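Local coordinates for malonyl CoA-acyl carrier protein transacylase (Mycobacterium tuberculosis, PDB 2QC3) that catalyses transfer of the malonyl group from malonyl-CoA to the acyl carrier protein, a step of fatty acid biosynthesis, at residues Pro8-Gln13 with Pro62-Ala67; Gly90-Glu95 with Ala193-Phe198; Pro154-Arg157 with Ile163-Ala166; Ser224-Lys229 with Met238-Ser243. One frame throughout, in Å; residues are numbered along the deposited sequence.

Contact 1 (Pro8-Gln13 with Pro62-Ala67)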
loop_
_atom_site.group_PDB
_atom_site.type_symbol
_atom_site.label_atom_id
_atom_site.label_comp_id
_atom_site.label_asym_id
_atom_site.label_seq_id
_atom_site.Cartn_x
_atom_site.Cartn_y
_atom_site.Cartn_z
ATOM N N PRO A 8 4.777 0.954 0.065
ATOM C CA PRO A 8 4.274 -0.277 -0.547
ATOM C C PRO A 8 3.029 -0.880 0.094
ATOM O O PRO A 8 2.715 -0.609 1.257
ATOM C CB PRO A 8 5.475 -1.216 -0.457
ATOM C CG PRO A 8 6.105 -0.807 0.846
ATOM C CD PRO A 8 6.069 0.713 0.738
ATOM N N GLY A 9 2.324 -1.693 -0.693
ATOM C CA GLY A 9 1.127 -2.369 -0.226
ATOM C C GLY A 9 1.377 -3.868 -0.129
ATOM O O GLY A 9 2.527 -4.307 -0.182
ATOM N N GLN A 10 0.313 -4.659 -0.010
ATOM C CA GLN A 10 0.459 -6.109 0.115
ATOM C C GLN A 10 1.152 -6.769 -1.072
ATOM O O GLN A 10 1.158 -6.236 -2.186
ATOM C CB GLN A 10 -0.903 -6.777 0.340
ATOM C CG GLN A 10 -1.606 -6.369 1.625
ATOM C CD GLN A 10 -2.914 -7.125 1.845
ATOM O OE1 GLN A 10 -2.922 -8.341 2.035
ATOM N NE2 GLN A 10 -4.024 -6.403 1.822
ATOM N N GLY A 11 1.731 -7.940 -0.816
ATOM C CA GLY A 11 2.423 -8.677 -1.855
ATOM C C GLY A 11 3.929 -8.562 -1.742
ATOM O O GLY A 11 4.665 -9.321 -2.368
ATOM N N SER A 12 4.391 -7.616 -0.932
ATOM C CA SER A 12 5.819 -7.401 -0.750
ATOM C C SER A 12 6.361 -7.985 0.554
ATOM O O SER A 12 7.569 -8.184 0.696
ATOM C CB SER A 12 6.121 -5.903 -0.810
ATOM O OG SER A 12 5.260 -5.180 0.055
ATOM N N GLN A 13 5.472 -8.269 1.500
ATOM C CA GLN A 13 5.893 -8.821 2.783
ATOM C C GLN A 13 6.647 -10.140 2.633
ATOM O O GLN A 13 6.323 -10.958 1.775
ATOM C CB GLN A 13 4.687 -9.015 3.707
ATOM C CG GLN A 13 3.697 -10.100 3.293
ATOM C CD GLN A 13 2.936 -9.772 2.027
ATOM O OE1 GLN A 13 2.690 -8.610 1.720
ATOM N NE2 GLN A 13 2.540 -10.807 1.293
ATOM N N PRO A 62 -0.835 -4.847 8.829
ATOM C CA PRO A 62 -0.189 -4.065 9.888
ATOM C C PRO A 62 1.323 -4.280 9.906
ATOM O O PRO A 62 2.081 -3.401 10.303
ATOM C CB PRO A 62 -0.867 -4.582 11.157
ATOM C CG PRO A 62 -1.126 -6.014 10.824
ATOM C CD PRO A 62 -1.641 -5.937 9.405
ATOM N N LEU A 63 1.750 -5.458 9.468
ATOM C CA LEU A 63 3.165 -5.799 9.430
ATOM C C LEU A 63 3.870 -4.923 8.396
ATOM O O LEU A 63 4.942 -4.371 8.660
ATOM C CB LEU A 63 3.323 -7.280 9.079
ATOM C CG LEU A 63 4.689 -7.947 9.268
ATOM C CD1 LEU A 63 5.144 -7.809 10.718
ATOM C CD2 LEU A 63 4.579 -9.420 8.878
ATOM N N ILE A 64 3.261 -4.790 7.221
ATOM C CA ILE A 64 3.827 -3.960 6.164
ATOM C C ILE A 64 3.893 -2.499 6.596
ATOM O O ILE A 64 4.905 -1.830 6.378
ATOM C CB ILE A 64 3.008 -4.072 4.862
ATOM C CG1 ILE A 64 3.186 -5.471 4.269
ATOM C CG2 ILE A 64 3.461 -3.009 3.848
ATOM C CD1 ILE A 64 2.237 -5.777 3.130
ATOM N N VAL A 65 2.817 -2.003 7.204
ATOM C CA VAL A 65 2.784 -0.624 7.673
ATOM C C VAL A 65 3.834 -0.444 8.768
ATOM O O VAL A 65 4.507 0.583 8.826
ATOM C CB VAL A 65 1.376 -0.236 8.226
ATOM C CG1 VAL A 65 1.444 1.109 8.942
ATOM C CG2 VAL A 65 0.372 -0.151 7.080
ATOM N N ALA A 66 3.980 -1.454 9.630
ATOM C CA ALA A 66 4.964 -1.391 10.716
ATOM C C ALA A 66 6.390 -1.276 10.159
ATOM O O ALA A 66 7.186 -0.465 10.630
ATOM C CB ALA A 66 4.847 -2.637 11.612
ATOM N N ALA A 67 6.705 -2.091 9.160
ATOM C CA ALA A 67 8.027 -2.069 8.541
ATOM C C ALA A 67 8.272 -0.694 7.929
ATOM O O ALA A 67 9.351 -0.108 8.082
ATOM C CB ALA A 67 8.116 -3.135 7.462
#

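Contact 2 (Gly90-Glu95 with Ala193-Phe198). With ACY (acetic acid), chain B.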
loop_
_atom_site.group_PDB
_atom_site.type_symbol
_atom_site.label_atom_id
_atom_site.label_comp_id
_atom_site.label_asym_id
_atom_site.label_seq_id
_atom_site.Cartn_x
_atom_site.Cartn_y
_atom_site.Cartn_z
ATOM N N GLY A 90 1.060 6.189 -1.226
ATOM C CA GLY A 90 1.153 4.793 -0.865
ATOM C C GLY A 90 0.209 3.971 -1.723
ATOM O O GLY A 90 -0.765 4.468 -2.258
ATOM N N HIS A 91 0.515 2.691 -1.858
ATOM C CA HIS A 91 -0.320 1.808 -2.640
ATOM C C HIS A 91 -1.138 0.903 -1.738
ATOM O O HIS A 91 -0.585 0.180 -0.918
ATOM C CB HIS A 91 0.540 0.994 -3.629
ATOM C CG HIS A 91 -0.247 0.027 -4.472
ATOM N ND1 HIS A 91 -0.354 0.147 -5.846
ATOM C CD2 HIS A 91 -1.017 -1.031 -4.131
ATOM C CE1 HIS A 91 -1.165 -0.791 -6.308
ATOM N NE2 HIS A 91 -1.582 -1.519 -5.287
ATOM N N SER A 92 -2.461 0.975 -1.896
ATOM C CA SER A 92 -3.393 0.136 -1.135
ATOM C C SER A 92 -3.236 0.276 0.374
ATOM O O SER A 92 -3.432 1.359 0.896
ATOM C CB SER A 92 -3.213 -1.334 -1.550
ATOM O OG SER A 92 -3.502 -1.534 -2.928
ATOM N N VAL A 93 -2.894 -0.802 1.076
ATOM C CA VAL A 93 -2.701 -0.647 2.507
ATOM C C VAL A 93 -1.550 0.351 2.781
ATOM O O VAL A 93 -1.511 0.974 3.840
ATOM C CB VAL A 93 -2.403 -1.989 3.199
ATOM C CG1 VAL A 93 -1.078 -2.570 2.717
ATOM C CG2 VAL A 93 -2.389 -1.766 4.707
ATOM N N GLY A 94 -0.641 0.521 1.820
ATOM C CA GLY A 94 0.461 1.459 1.977
ATOM C C GLY A 94 -0.020 2.876 2.235
ATOM O O GLY A 94 0.711 3.701 2.775
ATOM N N GLU A 95 -1.249 3.180 1.849
ATOM C CA GLU A 95 -1.766 4.523 2.104
ATOM C C GLU A 95 -1.776 4.882 3.591
ATOM O O GLU A 95 -1.553 6.036 3.954
ATOM C CB GLU A 95 -3.175 4.681 1.543
ATOM C CG GLU A 95 -3.234 4.645 0.027
ATOM C CD GLU A 95 -4.396 5.440 -0.510
ATOM O OE1 GLU A 95 -4.152 6.414 -1.256
ATOM O OE2 GLU A 95 -5.552 5.096 -0.177
ATOM N N ALA A 193 -11.267 -10.308 -3.201
ATOM C CA ALA A 193 -11.259 -9.204 -4.156
ATOM C C ALA A 193 -11.089 -7.872 -3.444
ATOM O O ALA A 193 -12.061 -7.153 -3.204
ATOM C CB ALA A 193 -12.556 -9.199 -4.969
ATOM N N PHE A 194 -9.850 -7.540 -3.112
ATOM C CA PHE A 194 -9.582 -6.282 -2.433
ATOM C C PHE A 194 -9.948 -5.131 -3.375
ATOM O O PHE A 194 -9.964 -5.299 -4.595
ATOM C CB PHE A 194 -8.103 -6.198 -2.052
ATOM C CG PHE A 194 -7.634 -7.331 -1.182
ATOM C CD1 PHE A 194 -6.284 -7.667 -1.135
ATOM C CD2 PHE A 194 -8.531 -8.049 -0.392
ATOM C CE1 PHE A 194 -5.831 -8.695 -0.318
ATOM C CE2 PHE A 194 -8.084 -9.082 0.431
ATOM C CZ PHE A 194 -6.729 -9.403 0.467
ATOM N N HIS A 195 -10.248 -3.976 -2.789
ATOM C CA HIS A 195 -10.619 -2.774 -3.531
ATOM C C HIS A 195 -11.805 -2.943 -4.478
ATOM O O HIS A 195 -11.798 -2.446 -5.602
ATOM C CB HIS A 195 -9.391 -2.224 -4.270
ATOM C CG HIS A 195 -8.327 -1.732 -3.341
ATOM N ND1 HIS A 195 -8.473 -0.582 -2.595
ATOM C CD2 HIS A 195 -7.171 -2.301 -2.928
ATOM C CE1 HIS A 195 -7.458 -0.468 -1.759
ATOM N NE2 HIS A 195 -6.654 -1.499 -1.940
ATOM N N THR A 196 -12.830 -3.644 -4.011
ATOM C CA THR A 196 -14.043 -3.836 -4.800
ATOM C C THR A 196 -15.202 -3.836 -3.816
ATOM O O THR A 196 -14.984 -3.832 -2.604
ATOM C CB THR A 196 -14.061 -5.178 -5.564
ATOM O OG1 THR A 196 -14.197 -6.255 -4.630
ATOM C CG2 THR A 196 -12.776 -5.357 -6.392
ATOM N N GLU A 197 -16.428 -3.839 -4.333
ATOM C CA GLU A 197 -17.601 -3.848 -3.475
ATOM C C GLU A 197 -17.640 -5.078 -2.565
ATOM O O GLU A 197 -18.296 -5.063 -1.524
ATOM C CB GLU A 197 -18.875 -3.780 -4.326
ATOM C CG GLU A 197 -19.120 -2.411 -4.941
ATOM C CD GLU A 197 -19.511 -1.356 -3.910
ATOM O OE1 GLU A 197 -18.866 -1.282 -2.839
ATOM O OE2 GLU A 197 -20.462 -0.588 -4.183
ATOM N N PHE A 198 -16.925 -6.136 -2.945
ATOM C CA PHE A 198 -16.911 -7.350 -2.132
ATOM C C PHE A 198 -16.281 -7.127 -0.757
ATOM O O PHE A 198 -16.444 -7.946 0.148
ATOM C CB PHE A 198 -16.215 -8.495 -2.883
ATOM C CG PHE A 198 -16.982 -8.967 -4.095
ATOM C CD1 PHE A 198 -16.604 -8.577 -5.380
ATOM C CD2 PHE A 198 -18.130 -9.738 -3.940
ATOM C CE1 PHE A 198 -17.366 -8.941 -6.495
ATOM C CE2 PHE A 198 -18.900 -10.110 -5.041
ATOM C CZ PHE A 198 -18.521 -9.710 -6.325
HETATM C C ACY B . -4.503 -3.908 0.048
HETATM O O ACY B . -5.570 -3.368 0.281
HETATM O OXT ACY B . -3.388 -3.526 0.696
HETATM C CH3 ACY B . -4.417 -5.009 -0.972
#

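Contact 3 (Pro154-Arg157 with Ile163-Ala166)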
loop_
_atom_site.group_PDB
_atom_site.type_symbol
_atom_site.label_atom_id
_atom_site.label_comp_id
_atom_site.label_asym_id
_atom_site.label_seq_id
_atom_site.Cartn_x
_atom_site.Cartn_y
_atom_site.Cartn_z
ATOM N N PRO A 154 -11.376 -3.605 -12.339
ATOM C CA PRO A 154 -9.938 -3.369 -12.486
ATOM C C PRO A 154 -9.578 -2.713 -11.147
ATOM O O PRO A 154 -9.436 -1.489 -11.051
ATOM C CB PRO A 154 -9.856 -2.406 -13.671
ATOM C CG PRO A 154 -11.158 -1.679 -13.620
ATOM C CD PRO A 154 -12.145 -2.765 -13.275
ATOM N N ALA A 155 -9.471 -3.547 -10.114
ATOM C CA ALA A 155 -9.184 -3.087 -8.759
ATOM C C ALA A 155 -7.860 -2.346 -8.633
ATOM O O ALA A 155 -7.669 -1.567 -7.709
ATOM C CB ALA A 155 -9.244 -4.272 -7.775
ATOM N N ASN A 156 -6.947 -2.600 -9.564
ATOM C CA ASN A 156 -5.659 -1.914 -9.587
ATOM C C ASN A 156 -5.400 -1.457 -11.020
ATOM O O ASN A 156 -5.593 -2.230 -11.965
ATOM C CB ASN A 156 -4.494 -2.839 -9.215
ATOM C CG ASN A 156 -4.257 -2.976 -7.718
ATOM O OD1 ASN A 156 -3.146 -3.328 -7.311
ATOM N ND2 ASN A 156 -5.278 -2.736 -6.902
ATOM N N ARG A 157 -5.017 -0.193 -11.179
ATOM C CA ARG A 157 -4.617 0.357 -12.473
ATOM C C ARG A 157 -3.239 0.861 -12.051
ATOM O O ARG A 157 -3.112 1.937 -11.468
ATOM C CB ARG A 157 -5.505 1.530 -12.923
ATOM C CG ARG A 157 -6.935 1.152 -13.385
ATOM C CD ARG A 157 -6.943 0.220 -14.595
ATOM N NE ARG A 157 -6.332 0.804 -15.791
ATOM C CZ ARG A 157 -6.946 1.610 -16.657
ATOM N NH1 ARG A 157 -8.221 1.957 -16.488
ATOM N NH2 ARG A 157 -6.277 2.067 -17.709
ATOM N N ILE A 163 -2.465 -4.168 -14.940
ATOM C CA ILE A 163 -3.730 -4.089 -14.224
ATOM C C ILE A 163 -3.925 -5.319 -13.344
ATOM O O ILE A 163 -3.290 -6.357 -13.548
ATOM C CB ILE A 163 -4.929 -4.012 -15.209
ATOM C CG1 ILE A 163 -4.837 -2.748 -16.064
ATOM C CG2 ILE A 163 -6.250 -4.012 -14.448
ATOM C CD1 ILE A 163 -3.748 -2.796 -17.107
ATOM N N VAL A 164 -4.783 -5.180 -12.343
ATOM C CA VAL A 164 -5.114 -6.291 -11.477
ATOM C C VAL A 164 -6.636 -6.377 -11.512
ATOM O O VAL A 164 -7.334 -5.413 -11.188
ATOM C CB VAL A 164 -4.639 -6.084 -10.024
ATOM C CG1 VAL A 164 -5.133 -7.246 -9.164
ATOM C CG2 VAL A 164 -3.107 -6.002 -9.963
ATOM N N ALA A 165 -7.146 -7.523 -11.950
ATOM C CA ALA A 165 -8.578 -7.733 -12.018
ATOM C C ALA A 165 -9.016 -8.375 -10.712
ATOM O O ALA A 165 -8.257 -9.125 -10.099
ATOM C CB ALA A 165 -8.919 -8.636 -13.193
ATOM N N ALA A 166 -10.236 -8.078 -10.284
ATOM C CA ALA A 166 -10.753 -8.653 -9.049
ATOM C C ALA A 166 -12.251 -8.883 -9.127
ATOM O O ALA A 166 -12.981 -8.133 -9.771
ATOM C CB ALA A 166 -10.415 -7.749 -7.868
#

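Contact 4 (Ser224-Lys229 with Met238-Ser243)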
loop_
_atom_site.group_PDB
_atom_site.type_symbol
_atom_site.label_atom_id
_atom_site.label_comp_id
_atom_site.label_asym_id
_atom_site.label_seq_id
_atom_site.Cartn_x
_atom_site.Cartn_y
_atom_site.Cartn_z
ATOM N N SER A 224 -3.757 10.384 -3.130
ATOM C CA SER A 224 -4.693 9.316 -2.816
ATOM C C SER A 224 -4.881 8.371 -4.001
ATOM O O SER A 224 -4.912 8.803 -5.152
ATOM C CB SER A 224 -6.055 9.909 -2.421
ATOM O OG SER A 224 -7.013 8.884 -2.225
ATOM N N ASN A 225 -5.011 7.081 -3.698
ATOM C CA ASN A 225 -5.220 6.041 -4.706
ATOM C C ASN A 225 -6.562 6.241 -5.402
ATOM O O ASN A 225 -6.818 5.674 -6.461
ATOM C CB ASN A 225 -5.219 4.655 -4.045
ATOM C CG ASN A 225 -3.839 4.196 -3.631
ATOM O OD1 ASN A 225 -3.706 3.205 -2.913
ATOM N ND2 ASN A 225 -2.801 4.897 -4.090
ATOM N N ARG A 226 -7.429 7.027 -4.781
ATOM C CA ARG A 226 -8.749 7.300 -5.341
ATOM C C ARG A 226 -8.658 7.863 -6.756
ATOM O O ARG A 226 -9.291 7.355 -7.690
ATOM C CB ARG A 226 -9.487 8.307 -4.459
ATOM C CG ARG A 226 -10.862 8.675 -4.974
ATOM C CD ARG A 226 -11.492 9.766 -4.124
ATOM N NE ARG A 226 -12.905 9.919 -4.440
ATOM C CZ ARG A 226 -13.674 10.913 -4.000
ATOM N NH1 ARG A 226 -13.168 11.858 -3.219
ATOM N NH2 ARG A 226 -14.955 10.959 -4.340
ATOM N N ASP A 227 -7.862 8.915 -6.911
ATOM C CA ASP A 227 -7.721 9.568 -8.206
ATOM C C ASP A 227 -6.350 10.196 -8.446
ATOM O O ASP A 227 -6.197 11.036 -9.329
ATOM C CB ASP A 227 -8.795 10.642 -8.331
ATOM C CG ASP A 227 -8.817 11.578 -7.136
ATOM O OD1 ASP A 227 -9.719 12.442 -7.072
ATOM O OD2 ASP A 227 -7.937 11.455 -6.256
ATOM N N GLY A 228 -5.359 9.798 -7.660
ATOM C CA GLY A 228 -4.031 10.359 -7.835
ATOM C C GLY A 228 -3.947 11.835 -7.478
ATOM O O GLY A 228 -2.934 12.474 -7.738
ATOM N N LYS A 229 -5.001 12.385 -6.881
ATOM C CA LYS A 229 -4.999 13.797 -6.495
ATOM C C LYS A 229 -4.744 13.943 -5.000
ATOM O O LYS A 229 -5.085 13.062 -4.209
ATOM C CB LYS A 229 -6.335 14.450 -6.846
ATOM C CG LYS A 229 -6.657 14.456 -8.330
ATOM C CD LYS A 229 -5.764 15.389 -9.111
ATOM C CE LYS A 229 -6.161 15.371 -10.583
ATOM N NZ LYS A 229 -5.357 16.318 -11.409
ATOM N N MET A 238 -9.039 11.128 5.550
ATOM C CA MET A 238 -9.602 9.961 6.225
ATOM C C MET A 238 -10.841 9.408 5.534
ATOM O O MET A 238 -10.978 8.192 5.396
ATOM C CB MET A 238 -9.908 10.282 7.691
ATOM C CG MET A 238 -8.671 10.648 8.496
ATOM S SD MET A 238 -7.326 9.441 8.319
ATOM C CE MET A 238 -7.942 8.100 9.377
ATOM N N ASP A 239 -11.734 10.292 5.097
ATOM C CA ASP A 239 -12.944 9.857 4.404
ATOM C C ASP A 239 -12.562 9.096 3.137
ATOM O O ASP A 239 -13.161 8.080 2.802
ATOM C CB ASP A 239 -13.824 11.059 4.027
ATOM C CG ASP A 239 -14.503 11.688 5.232
ATOM O OD1 ASP A 239 -14.548 11.037 6.297
ATOM O OD2 ASP A 239 -15.003 12.826 5.112
ATOM N N THR A 240 -11.556 9.599 2.434
ATOM C CA THR A 240 -11.098 8.954 1.215
ATOM C C THR A 240 -10.445 7.611 1.521
ATOM O O THR A 240 -10.639 6.640 0.784
ATOM C CB THR A 240 -10.111 9.859 0.462
ATOM O OG1 THR A 240 -10.800 11.041 0.042
ATOM C CG2 THR A 240 -9.533 9.148 -0.756
ATOM N N LEU A 241 -9.677 7.559 2.607
ATOM C CA LEU A 241 -9.013 6.322 3.017
ATOM C C LEU A 241 -10.045 5.228 3.303
ATOM O O LEU A 241 -9.895 4.092 2.860
ATOM C CB LEU A 241 -8.156 6.565 4.267
ATOM C CG LEU A 241 -7.561 5.328 4.957
ATOM C CD1 LEU A 241 -6.664 4.571 4.003
ATOM C CD2 LEU A 241 -6.785 5.745 6.182
ATOM N N VAL A 242 -11.099 5.576 4.037
ATOM C CA VAL A 242 -12.134 4.605 4.365
ATOM C C VAL A 242 -12.805 4.118 3.085
ATOM O O VAL A 242 -12.960 2.919 2.858
ATOM C CB VAL A 242 -13.194 5.225 5.292
ATOM C CG1 VAL A 242 -14.305 4.216 5.569
ATOM C CG2 VAL A 242 -12.541 5.660 6.593
ATOM N N SER A 243 -13.176 5.065 2.236
ATOM C CA SER A 243 -13.829 4.748 0.978
ATOM C C SER A 243 -12.972 3.876 0.051
ATOM O O SER A 243 -13.500 3.028 -0.666
ATOM C CB SER A 243 -14.227 6.050 0.277
ATOM O OG SER A 243 -14.910 5.779 -0.924
HETATM O O HOH W 1 -10.663 12.283 -2.228
#

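Contact 1 (Pro8-Gln13 with Pro62-Ala67)
Ile64 projects from helix 57-77 against the loop that leaves strand 2-7, and its CD1 is met by Gln13 and by the backbone of Gly9 and Gln10. It carries more of the buried surface than any other residue of the contact, with Gln13 next and Pro8 third. CG1 stands beside the backbone N of Ile64 (chi1 -69°), and the extended second torsion carries CD1 to 3.5 Å from Gln10 CA and 3.6 Å from Gly9 O. The other branch, CG2, lies 3.6 Å from Pro8 O. Gln13 crosses the isoleucine obliquely, its CB alongside Ile64 CG1 at 3.9 Å and its OE1 against Ile64 CD1 at 3.2 Å, a tight fit. A bend at chi2 (-68°) turns the Gln13 amide back over its own loop, where OE1 takes the N-H of Gly11 in the carbonyl plane, on a lone pair (2.8 Å). That bond braces a type II turn from Gly9 to Ser12, with Gly11 at the positive-phi corner. Ser12 OG ties the start of the same turn by a bond to Gly9 O (2.9 Å), approaching almost straight along the carbonyl. The amide end of Gln10 is held separately, OE1 by Thr57 OG1, while the residue packs on Phe194 near a bound acetic acid. Polar bonds within the loop set its shape, while the hydrocarbon side chain from the helix packs against it. Ile64 meets carbonyl and amide oxygens as well as Gln10 CA; of these oxygens, Gly9 O and Gln13 OE1 are bonded within the loop.

Contact 2 (Gly90-Glu95 with Ala193-Phe198)
The catalytic serine-histidine pair of the acyltransferase, assigned by similarity to Ser92 and His195, meets where two loops face each other. Ser92 OG lies 3.3 Å from His195 NE2, in an oblique position relative to the imidazole ring. His91 NE2 is also near, 3.0 Å from Ser92 OG. On the other loop, His195 has its CG beside the backbone N (chi1 -66°), which swings the ring toward the serine, and ND1 is tied to the carbonyl O of Gln244. This second-shell bond probably helps to set the rotation of the ring, with NE2 on the side of the serine and the acetic acid. Gly90, Ser92 and Gly94 fit the GxSxG pattern of a nucleophile elbow, the sharp strand-to-helix turn of this family. Here it is a type II' turn from His91 to Gly94, closed by Gly94 N to His91 O (2.8 Å), with Ser92 at a strained positive phi of 57° that turns its side chain toward the His195 loop. An acetic acid, probably from the crystallisation liquor, lies beside the pair. Its OXT takes the backbone N-H of Val93 (2.8 Å), the amide following the serine, in a manner consistent with an oxyanion hole, and its O receives a weak bond from His195 NE2 (3.1 Å). The methyl group rests 3.3 Å from Phe194 CD1, and Arg117 NH1 also hydrogen-bonds the acetic acid. Farther along the second loop, Thr196 OG1 donates to Ala193 O (2.7 Å), and by accepting from Phe198 N it makes an ST turn.

Contact 3 (Pro154-Arg157 with Ile163-Ala166)
A classic beta bulge interrupts this antiparallel hairpin: Ala155 and Asn156 both stand opposite Val164. At the extra residue, Ala155, the backbone takes helix-like angles (phi -60°, psi -23°). Within the bulge, Asn156 and Val164 form the hydrogen-bonded pair, with Asn156 N reaching Val164 O at 3.3 Å on a lone pair and Val164 N reaching Asn156 O at 3.1 Å. Their side chains run side by side, CB of Asn156 pressed to CB of Val164 at 3.3 Å, while CG2 of the valine, beside its own backbone N, leans on the amide. Asn156 ND2 turns back to the Ala155 carbonyl O (2.8 Å), meeting it from above the carbonyl plane, so the amide is held against the bulge; OD1 has a weak bond from His91 NE2. The other face carries Pro154, Arg157 and Ile163. There Ile163 CG2 touches Pro154 CB at 4.0 Å, and Ile163 CG1 lies along Arg157, 3.9 Å from NE. At the bulge itself the methyls of Ala155 and Ala166 meet, CB to CB, at 3.7 Å. The hairpin belongs to the smaller, ferredoxin-like part of the acyltransferase fold: strand 162-166 is flanked by strand 130-136, strand 153-159 by strand 249-250, and helix 140-149 covers Pro154 and Arg157 through Leu144.

Contact 4 (Ser224-Lys229 with Met238-Ser243)
Thr240 OG1 is gripped twice, by a water 2.6 Å away and by the carbonyl O of Ala236 one turn back on its own helix, and the water carries the contact across to Arg226. The water accepts from Arg226 NH1 (2.7 Å), lying at the edge of the guanidinium and in its plane. An ST turn shapes the facing loop: Ser224 OG accepts from Arg226 N at 3.2 Å in a fairly straight bond (162°). An Asx turn follows, in which Asp227 OD2 takes the N-H of Lys229, the donor coming from above the carboxylate plane. Overlapping both, Gly228 N bonds Ser224 O, at a corner of positive phi. Arg226 is drawn out to full length, its CG anti to the backbone N (chi1 179°), and it crosses Thr240 at about a right angle, its aliphatic part passing over the threonine methyl. The pairing thus joins the loop after strand 221-222 to helix 234-243, with the charged end at the surface and Ser224 in the interior beside Glu95. Thr240 CG2 sits 3.8 Å from Arg226 CB and 3.9 Å from Arg226 CD.

From the N terminus, contact 1 comes first, joining the loop after strand 2-7 to helix 57-77 and closing before contact 2 opens. Contact 2 then makes the long loop, from the turn after strand 86-90 of the parallel core to the loop beyond strand 184-187, and contact 3, the hairpin of the mixed sheet, falls wholly within it. Contact 4 follows both, a short local closure from 224-229 to 238-243. Contacts 1, 3 and 4 do not touch one another, yet each meets contact 2: Gly9 packs on Val93, Ala155 on Phe194, and Asn225 OD1 takes the N-H of Ser92. Contact 2, holding the probable active-site pair, joins the parallel-sheet and mixed-sheet parts of the fold.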